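Local coordinates for protein bacteriorhodopsin (Nanosalina sp., PDB 6EYU) that pumps protons inward across the cell membrane, probably driven by light absorbed by its covalently bound retinal, at residues Ile47-Phe50 against Ile51-Ser55; Leu205-Leu208 against Pro209-Lys213; Gly118-Ala121 against Gln122-Ser126. All coordinates share one frame; numbering follows the deposited sequence.

Contact 1 (Ile47-Phe50 against Ile51-Ser55). With MUN ([(2~{S})-2,3-bis(oxidanyl)propyl] (~{E})-undec-2-enoate), chain O.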
loop_
_atom_site.group_PDB
_atom_site.type_symbol
_atom_site.label_atom_id
_atom_site.label_comp_id
_atom_site.label_asym_id
_atom_site.label_seq_id
_atom_site.Cartn_x
_atom_site.Cartn_y
_atom_site.Cartn_z
ATOM N N ILE A 47 12.821 -8.926 -6.123
ATOM C CA ILE A 47 12.706 -8.060 -4.958
ATOM C C ILE A 47 13.829 -7.029 -4.941
ATOM O O ILE A 47 13.593 -5.846 -4.695
ATOM C CB ILE A 47 12.755 -8.876 -3.653
ATOM C CG1 ILE A 47 11.439 -9.630 -3.454
ATOM C CG2 ILE A 47 13.028 -7.965 -2.466
ATOM C CD1 ILE A 47 11.573 -10.879 -2.610
ATOM N N HIS A 48 15.032 -7.465 -5.302
ATOM C CA HIS A 48 16.188 -6.577 -5.326
ATOM C C HIS A 48 16.109 -5.613 -6.506
ATOM O O HIS A 48 16.497 -4.450 -6.395
ATOM C CB HIS A 48 17.484 -7.386 -5.401
ATOM C CG HIS A 48 17.834 -8.082 -4.122
ATOM N ND1 HIS A 48 18.166 -7.401 -2.970
ATOM C CD2 HIS A 48 17.877 -9.398 -3.806
ATOM C CE1 HIS A 48 18.451 -8.268 -2.016
ATOM N NE2 HIS A 48 18.275 -9.487 -2.495
ATOM N N PHE A 49 15.548 -6.084 -7.616
ATOM C CA PHE A 49 15.241 -5.208 -8.742
ATOM C C PHE A 49 14.429 -4.006 -8.275
ATOM O O PHE A 49 14.794 -2.859 -8.535
ATOM C CB PHE A 49 14.467 -5.971 -9.820
ATOM C CG PHE A 49 13.907 -5.090 -10.901
ATOM C CD1 PHE A 49 14.713 -4.642 -11.935
ATOM C CD2 PHE A 49 12.566 -4.743 -10.905
ATOM C CE1 PHE A 49 14.199 -3.840 -12.936
ATOM C CE2 PHE A 49 12.044 -3.950 -11.909
ATOM C CZ PHE A 49 12.863 -3.489 -12.921
ATOM N N PHE A 50 13.353 -4.273 -7.541
ATOM C CA PHE A 50 12.409 -3.228 -7.167
ATOM C C PHE A 50 13.016 -2.297 -6.124
ATOM O O PHE A 50 12.725 -1.101 -6.104
ATOM C CB PHE A 50 11.119 -3.844 -6.625
ATOM C CG PHE A 50 10.095 -4.130 -7.686
ATOM C CD1 PHE A 50 9.626 -3.113 -8.502
ATOM C CD2 PHE A 50 9.716 -5.432 -7.964
ATOM C CE1 PHE A 50 8.753 -3.384 -9.537
ATOM C CE2 PHE A 50 8.840 -5.709 -8.995
ATOM C CZ PHE A 50 8.356 -4.684 -9.783
ATOM N N ILE A 51 13.868 -2.846 -5.265
ATOM C CA ILE A 51 14.525 -2.051 -4.234
ATOM C C ILE A 51 15.297 -0.894 -4.859
ATOM O O ILE A 51 15.107 0.263 -4.483
ATOM C CB ILE A 51 15.497 -2.903 -3.396
ATOM C CG1 ILE A 51 14.724 -3.741 -2.376
ATOM C CG2 ILE A 51 16.501 -2.008 -2.685
ATOM C CD1 ILE A 51 15.508 -4.915 -1.833
ATOM N N VAL A 52 16.151 -1.206 -5.829
ATOM C CA VAL A 52 17.063 -0.213 -6.386
ATOM C C VAL A 52 16.345 0.697 -7.377
ATOM O O VAL A 52 16.636 1.889 -7.460
ATOM C CB VAL A 52 18.260 -0.873 -7.096
ATOM C CG1 VAL A 52 19.205 -1.494 -6.078
ATOM C CG2 VAL A 52 17.782 -1.911 -8.100
ATOM N N VAL A 53 15.426 0.123 -8.146
ATOM C CA VAL A 53 14.703 0.880 -9.161
ATOM C C VAL A 53 13.769 1.894 -8.511
ATOM O O VAL A 53 13.759 3.068 -8.881
ATOM C CB VAL A 53 13.873 -0.045 -10.069
ATOM C CG1 VAL A 53 12.805 0.751 -10.802
ATOM C CG2 VAL A 53 14.778 -0.769 -11.054
ATOM N N TRP A 54 13.008 1.443 -7.519
ATOM C CA TRP A 54 12.136 2.332 -6.763
ATOM C C TRP A 54 12.949 3.420 -6.071
ATOM O O TRP A 54 12.601 4.599 -6.132
ATOM C CB TRP A 54 11.335 1.544 -5.726
ATOM C CG TRP A 54 10.449 2.407 -4.882
ATOM C CD1 TRP A 54 10.793 3.035 -3.719
ATOM C CD2 TRP A 54 9.151 2.902 -5.234
ATOM N NE1 TRP A 54 9.769 3.850 -3.300
ATOM C CE2 TRP A 54 8.741 3.769 -4.202
ATOM C CE3 TRP A 54 8.268 2.643 -6.288
ATOM C CZ2 TRP A 54 7.490 4.383 -4.195
ATOM C CZ3 TRP A 54 7.035 3.271 -6.289
ATOM C CH2 TRP A 54 6.652 4.119 -5.243
ATOM N N SER A 55 14.035 3.018 -5.420
ATOM C CA SER A 55 14.924 3.967 -4.757
ATOM C C SER A 55 15.480 4.970 -5.762
ATOM O O SER A 55 15.399 6.180 -5.553
ATOM C CB SER A 55 16.072 3.227 -4.069
ATOM O OG SER A 55 16.995 4.139 -3.498
HETATM C CAR MUN O . 5.747 -1.315 -4.616
HETATM C CAQ MUN O . 6.613 -1.575 -5.850
HETATM C CAP MUN O . 6.929 -3.068 -5.934
HETATM C CAO MUN O . 7.171 -3.608 -4.526
HETATM C CAN MUN O . 6.778 -5.084 -4.483
HETATM C CAM MUN O . 6.919 -5.680 -5.883
HETATM C CAK MUN O . 7.735 -6.967 -5.791
HETATM C CAH MUN O . 7.218 -7.790 -4.612
HETATM C CAF MUN O . 7.215 -9.273 -4.984
HETATM C CAC MUN O . 7.783 -10.202 -3.910
HETATM C CAA MUN O . 7.838 -11.683 -4.285
HETATM O OAD MUN O . 7.797 -12.043 -5.462
HETATM O OAB MUN O . 7.949 -12.536 -3.232
HETATM C CAE MUN O . 6.720 -13.249 -3.077
HETATM C CAG MUN O . 6.985 -14.748 -3.222
HETATM O OAJ MUN O . 7.627 -15.236 -2.041
HETATM C CAI MUN O . 5.657 -15.481 -3.421
HETATM O OAL MUN O . 5.859 -16.886 -3.251
#

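Contact 2 (Leu205-Leu208 against Pro209-Lys213). With RET (retinal), chain D; MUN ([(2~{S})-2,3-bis(oxidanyl)propyl] (~{E})-undec-2-enoate), chain S.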
loop_
_atom_site.group_PDB
_atom_site.type_symbol
_atom_site.label_atom_id
_atom_site.label_comp_id
_atom_site.label_asym_id
_atom_site.label_seq_id
_atom_site.Cartn_x
_atom_site.Cartn_y
_atom_site.Cartn_z
ATOM N N LEU A 205 23.326 9.921 2.750
ATOM C CA LEU A 205 22.099 9.221 2.388
ATOM C C LEU A 205 22.102 8.852 0.907
ATOM O O LEU A 205 21.068 8.488 0.349
ATOM C CB LEU A 205 20.882 10.096 2.697
ATOM C CG LEU A 205 20.205 9.868 4.051
ATOM C CD1 LEU A 205 21.171 9.247 5.048
ATOM C CD2 LEU A 205 19.646 11.177 4.589
ATOM N N VAL A 206 23.257 8.996 0.266
ATOM C CA VAL A 206 23.513 8.324 -1.003
ATOM C C VAL A 206 24.406 7.107 -0.795
ATOM O O VAL A 206 24.116 6.021 -1.296
ATOM C CB VAL A 206 24.187 9.268 -2.017
ATOM C CG1 VAL A 206 24.810 8.471 -3.151
ATOM C CG2 VAL A 206 23.181 10.275 -2.555
ATOM N N VAL A 207 25.479 7.286 -0.030
ATOM C CA VAL A 207 26.505 6.259 0.092
ATOM C C VAL A 207 26.020 5.099 0.957
ATOM O O VAL A 207 26.340 3.941 0.689
ATOM C CB VAL A 207 27.803 6.825 0.697
ATOM C CG1 VAL A 207 27.585 7.219 2.151
ATOM C CG2 VAL A 207 28.930 5.811 0.575
ATOM N N LEU A 208 25.227 5.411 1.977
ATOM C CA LEU A 208 24.731 4.388 2.891
ATOM C C LEU A 208 23.688 3.510 2.208
ATOM O O LEU A 208 23.670 2.294 2.403
ATOM C CB LEU A 208 24.136 5.032 4.146
ATOM C CG LEU A 208 25.156 5.553 5.161
ATOM C CD1 LEU A 208 24.471 6.392 6.230
ATOM C CD2 LEU A 208 25.924 4.401 5.792
ATOM N N PRO A 209 22.814 4.126 1.397
ATOM C CA PRO A 209 21.859 3.328 0.635
ATOM C C PRO A 209 22.507 2.504 -0.473
ATOM O O PRO A 209 22.013 1.428 -0.808
ATOM C CB PRO A 209 20.923 4.382 0.044
ATOM C CG PRO A 209 20.944 5.488 1.041
ATOM C CD PRO A 209 22.337 5.504 1.607
ATOM N N PHE A 210 23.611 2.998 -1.025
ATOM C CA PHE A 210 24.382 2.227 -1.993
ATOM C C PHE A 210 24.746 0.864 -1.414
ATOM O O PHE A 210 24.631 -0.158 -2.092
ATOM C CB PHE A 210 25.654 2.978 -2.393
ATOM C CG PHE A 210 26.484 2.255 -3.417
ATOM C CD1 PHE A 210 26.074 2.191 -4.738
ATOM C CD2 PHE A 210 27.595 1.522 -3.031
ATOM C CE1 PHE A 210 26.787 1.455 -5.666
ATOM C CE2 PHE A 210 28.324 0.802 -3.957
ATOM C CZ PHE A 210 27.919 0.767 -5.277
ATOM N N PHE A 211 25.091 0.845 -0.131
ATOM C CA PHE A 211 25.552 -0.378 0.513
ATOM C C PHE A 211 24.378 -1.252 0.947
ATOM O O PHE A 211 24.518 -2.470 1.075
ATOM C CB PHE A 211 26.438 -0.048 1.716
ATOM C CG PHE A 211 27.862 0.265 1.352
ATOM C CD1 PHE A 211 28.764 -0.758 1.104
ATOM C CD2 PHE A 211 28.251 1.568 1.091
ATOM C CE1 PHE A 211 30.043 -0.482 0.658
ATOM C CE2 PHE A 211 29.535 1.853 0.664
ATOM C CZ PHE A 211 30.431 0.826 0.445
ATOM N N CYS A 212 23.200 -0.647 1.072
ATOM C CA CYS A 212 22.035 -1.351 1.605
ATOM C C CYS A 212 21.122 -1.856 0.489
ATOM O O CYS A 212 20.185 -2.614 0.737
ATOM C CB CYS A 212 21.246 -0.441 2.547
ATOM S SG CYS A 212 22.173 0.106 3.999
ATOM N N LYS A 213 21.368 -1.389 -0.730
ATOM C CA LYS A 213 20.554 -1.758 -1.884
ATOM C C LYS A 213 21.429 -2.380 -2.979
ATOM O O LYS A 213 21.383 -3.588 -3.209
ATOM C CB LYS A 213 19.820 -0.527 -2.419
ATOM C CG LYS A 213 18.827 -0.005 -1.377
ATOM C CD LYS A 213 18.071 1.224 -1.884
ATOM C CE LYS A 213 17.060 1.708 -0.841
ATOM N NZ LYS A 213 17.742 2.544 0.158
HETATM C C1 RET D . 14.108 7.348 10.085
HETATM C C2 RET D . 13.084 8.199 10.844
HETATM C C3 RET D . 13.488 8.395 12.304
HETATM C C4 RET D . 13.466 7.060 13.041
HETATM C C5 RET D . 14.140 5.970 12.205
HETATM C C6 RET D . 14.454 6.085 10.884
HETATM C C7 RET D . 15.131 4.988 10.219
HETATM C C8 RET D . 15.417 5.047 8.889
HETATM C C9 RET D . 15.993 3.898 8.238
HETATM C C10 RET D . 16.340 3.939 6.890
HETATM C C11 RET D . 16.980 2.899 6.180
HETATM C C12 RET D . 17.101 3.233 4.835
HETATM C C13 RET D . 17.574 2.380 3.813
HETATM C C14 RET D . 17.631 2.833 2.488
HETATM C C15 RET D . 17.971 2.075 1.372
HETATM C C16 RET D . 13.519 6.906 8.744
HETATM C C17 RET D . 15.394 8.144 9.858
HETATM C C18 RET D . 14.512 4.667 12.915
HETATM C C19 RET D . 16.269 2.631 9.049
HETATM C C20 RET D . 18.049 0.967 4.158
HETATM C CAR MUN S . 30.470 3.642 4.803
HETATM C CAQ MUN S . 31.179 4.987 4.637
HETATM C CAP MUN S . 30.275 6.110 5.151
HETATM C CAO MUN S . 30.451 7.338 4.256
HETATM C CAN MUN S . 29.893 8.575 4.959
HETATM C CAM MUN S . 29.617 9.659 3.914
HETATM C CAK MUN S . 30.488 10.885 4.200
HETATM C CAH MUN S . 29.594 12.034 4.669
HETATM C CAF MUN S . 30.439 13.119 5.345
HETATM C CAC MUN S . 30.422 13.119 6.885
HETATM C CAA MUN S . 31.206 14.221 7.619
HETATM O OAD MUN S . 32.144 14.793 7.064
HETATM O OAB MUN S . 30.931 14.338 8.947
HETATM C CAE MUN S . 32.081 14.855 9.625
HETATM C CAG MUN S . 31.779 16.256 10.162
HETATM O OAJ MUN S . 30.582 16.751 9.554
HETATM C CAI MUN S . 31.590 16.192 11.679
HETATM O OAL MUN S . 32.326 17.251 12.296
#

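Contact 3 (Gly118-Ala121 against Gln122-Ser126). With RET (retinal), chain D.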
loop_
_atom_site.group_PDB
_atom_site.type_symbol
_atom_site.label_atom_id
_atom_site.label_comp_id
_atom_site.label_asym_id
_atom_site.label_seq_id
_atom_site.Cartn_x
_atom_site.Cartn_y
_atom_site.Cartn_z
ATOM N N GLY A 118 9.563 8.979 10.743
ATOM C CA GLY A 118 10.506 9.943 10.188
ATOM C C GLY A 118 9.805 11.049 9.424
ATOM O O GLY A 118 10.183 12.218 9.514
ATOM N N LEU A 119 8.787 10.674 8.658
ATOM C CA LEU A 119 8.050 11.619 7.829
ATOM C C LEU A 119 7.154 12.500 8.694
ATOM O O LEU A 119 7.071 13.711 8.489
ATOM C CB LEU A 119 7.204 10.860 6.805
ATOM C CG LEU A 119 6.309 11.695 5.888
ATOM C CD1 LEU A 119 6.105 10.973 4.565
ATOM C CD2 LEU A 119 4.972 11.977 6.558
ATOM N N LEU A 120 6.564 11.898 9.721
ATOM C CA LEU A 120 5.761 12.638 10.686
ATOM C C LEU A 120 6.624 13.642 11.442
ATOM O O LEU A 120 6.244 14.803 11.603
ATOM C CB LEU A 120 5.099 11.676 11.676
ATOM C CG LEU A 120 4.004 10.773 11.105
ATOM C CD1 LEU A 120 3.323 9.995 12.220
ATOM C CD2 LEU A 120 2.988 11.588 10.318
ATOM N N ALA A 121 7.788 13.193 11.896
ATOM C CA ALA A 121 8.706 14.054 12.632
ATOM C C ALA A 121 9.008 15.319 11.836
ATOM O O ALA A 121 8.796 16.431 12.319
ATOM C CB ALA A 121 9.992 13.307 12.949
ATOM N N GLN A 122 9.444 15.144 10.592
ATOM C CA GLN A 122 9.750 16.278 9.727
ATOM C C GLN A 122 8.516 17.151 9.530
ATOM O O GLN A 122 8.594 18.377 9.597
ATOM C CB GLN A 122 10.267 15.797 8.371
ATOM C CG GLN A 122 10.809 16.913 7.491
ATOM C CD GLN A 122 11.232 16.424 6.120
ATOM O OE1 GLN A 122 12.062 15.523 5.998
ATOM N NE2 GLN A 122 10.686 17.041 5.078
ATOM N N ALA A 123 7.386 16.513 9.240
ATOM C CA ALA A 123 6.165 17.235 8.902
ATOM C C ALA A 123 5.624 17.976 10.121
ATOM O O ALA A 123 5.021 19.040 9.992
ATOM C CB ALA A 123 5.120 16.274 8.357
ATOM N N GLN A 124 5.900 17.440 11.306
ATOM C CA GLN A 124 5.377 18.009 12.543
ATOM C C GLN A 124 6.358 19.013 13.141
ATOM O O GLN A 124 6.010 19.762 14.055
ATOM C CB GLN A 124 5.090 16.901 13.559
ATOM C CG GLN A 124 3.857 16.070 13.240
ATOM C CD GLN A 124 3.553 15.044 14.313
ATOM O OE1 GLN A 124 3.985 15.180 15.458
ATOM N NE2 GLN A 124 2.812 14.005 13.946
ATOM N N GLY A 125 7.610 18.947 12.700
ATOM C CA GLY A 125 8.699 19.634 13.385
ATOM C C GLY A 125 8.847 19.173 14.821
ATOM O O GLY A 125 9.219 19.952 15.699
ATOM N N SER A 126 8.566 17.897 15.057
ATOM C CA SER A 126 8.591 17.339 16.405
ATOM C C SER A 126 9.389 16.041 16.429
ATOM O O SER A 126 9.297 15.229 15.509
ATOM C CB SER A 126 7.164 17.078 16.896
ATOM O OG SER A 126 7.167 16.552 18.212
HETATM C C1 RET D . 14.108 7.348 10.085
HETATM C C2 RET D . 13.084 8.199 10.844
HETATM C C3 RET D . 13.488 8.395 12.304
HETATM C C4 RET D . 13.466 7.060 13.041
HETATM C C5 RET D . 14.140 5.970 12.205
HETATM C C6 RET D . 14.454 6.085 10.884
HETATM C C7 RET D . 15.131 4.988 10.219
HETATM C C8 RET D . 15.417 5.047 8.889
HETATM C C9 RET D . 15.993 3.898 8.238
HETATM C C10 RET D . 16.340 3.939 6.890
HETATM C C11 RET D . 16.980 2.899 6.180
HETATM C C12 RET D . 17.101 3.233 4.835
HETATM C C13 RET D . 17.574 2.380 3.813
HETATM C C14 RET D . 17.631 2.833 2.488
HETATM C C15 RET D . 17.971 2.075 1.372
HETATM C C16 RET D . 13.519 6.906 8.744
HETATM C C17 RET D . 15.394 8.144 9.858
HETATM C C18 RET D . 14.512 4.667 12.915
HETATM C C19 RET D . 16.269 2.631 9.049
HETATM C C20 RET D . 18.049 0.967 4.158
#

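Contact 1 (Ile47-Phe50 against Ile51-Ser55)
I51 folds back along its own helix, 42-63, onto the turn made by I47 and H48. Its CB lies 3.5 Å from H48 O. CG1 comes next and sits 3.3 Å from I47 O. This branch is anti to the carbonyl carbon (chi1 -78°), which lays it beside the preceding turn. At the tip, CD1 reaches CG2 of I47 at 4.0 Å. The same methyl lies 3.8 Å from ND1 of H48, and the two side chains run alongside each other in the same direction. The far ring nitrogen, H48 NE2, is hydrogen-bonded to D220 of helix 198-230.

On another side of the helix, V53 sets CG2 over one face of the F49 ring. This is a CH-pi contact, 3.9 Å from CG2 to the F49 ring centroid and 21° off the normal. The F50 ring lays one face on the acyl chain of a bound monoglyceride, with CD2 of F50 3.3 Å from lipid atom CAK. F50 also packs on G109 of the second subunit. The chemistry is thus divided: apolar groups meet the lipid and the neighbouring subunit, while H48 carries one of the polar links to other helices of its own chain, as S55 does to D76 and Y20.

Contact 2 (Leu205-Leu208 against Pro209-Lys213)
V207 and F211 stand one turn apart on helix 198-230, and their side chains pass at a slant. CG2 of V207 meets CE2 at the rim of the F211 ring, 4.0 Å away. The other methyl, V207 CG1, turns to a bound monoglyceride and lies 3.6 Å from its atom CAO. With V207 chi1 at 68°, CG2 is anti to the backbone N and CG1 lies between the backbone N and the carbonyl carbon, which turns one methyl to F211 and the other to lipid. The F211 ring also brings its edge to the backbone: CD2 of F211 is 3.1 Å from V207 O, near the ring plane. The neighbouring F210 places CD2 above one face of F211, toward the rim. F210 itself touches bound eicosane and a further monoglyceride.

P209 packs inward, among L205, V206, V207 and L208. Its CG lies 3.1 Å from L205 O. Proline has no N-H to give to that carbonyl, so the helix kinks here, and L205 O is instead hydrogen-bonded to Y59 OH. F210 N bonds to V206 O (3.1 Å). Beyond it the bonds loosen: F211 N is weakly bonded to both V207 O and L208 O, and C212 N weakly to L208 O. The backbone widens into a pi-type turn at 210-213.

The retinal side begins with C212, whose CB lies 3.8 Å from the retinal methyl C20. K213 is extended until its last torsion (chi4 82°), where the chain bends to present NZ to the chromophore. K213 NZ is bonded covalently to retinal C15 at 1.3 Å, as expected for the Schiff base of a microbial rhodopsin. The two sides of this turn thus differ: V207 and F210 meet lipid, while P209, C212 and K213 line the retinal pocket and K213 anchors the chromophore.

Contact 3 (Gly118-Ala121 against Gln122-Ser126)
A121 and S126 close the end of helix 101-124 in a Schellman motif. S126 N donates to A121 O at 3.1 Å, and G125, with positive phi, is the C-prime residue. The inner bond of the motif, from G125 N to Q122 O, is weak. A121 also packs its methyl on the returning chain, with CB 3.3 Å from S126 O.

L120 lies against Q124. The L120 carbonyl accepts the N-H of Q124 at 2.7 Å (L120 O to Q124 N), and CG of Q124 passes 3.2 Å from the same oxygen. The extended Q124 chain then carries NE2 past CB of L120 to T60 OG1 of the third subunit, where it is hydrogen-bonded. With an alanine here, that threonine would probably lose its amide partner, and L120 would be left less covered at the subunit boundary.

Q122 goes another way. Its CG is anti to the backbone N (chi1 -171°), and the chain runs out straight from the helix. Its amide is held at both ends: OE1 by Y74 OH and NE2 by D70 O. The carbonyl of D70 can only accept, so it fixes NE2 on that side and leaves OE1 for Y74 OH.

One turn back, G118 O accepts the nearly straight bond from Q122 N (171° at the hydrogen). G118 borders the retinal pocket. A CB there would clash with the retinal ring, since G118 CA is already 3.2 Å from retinal C2.

The contacts lie on three helices of one bacteriorhodopsin-like domain. Contact 1 is on helix 42-63, contact 3 on helix 101-124 and contact 2 on helix 198-230, in that order along the chain. Contacts 1 and 2 have centres about 12 Å apart and touch: I51, V52 and S55 pack on K213. Contact 3 is separate, its centre about 26 Å from that of contact 1 and 22 Å from that of contact 2. Retinal bridges contacts 2 and 3, held by its Schiff-base end in one and meeting G118 with its ring in the other. Contacts 1 and 3 each also meet another subunit, so they join the chromophore's surroundings to the three-chain assembly.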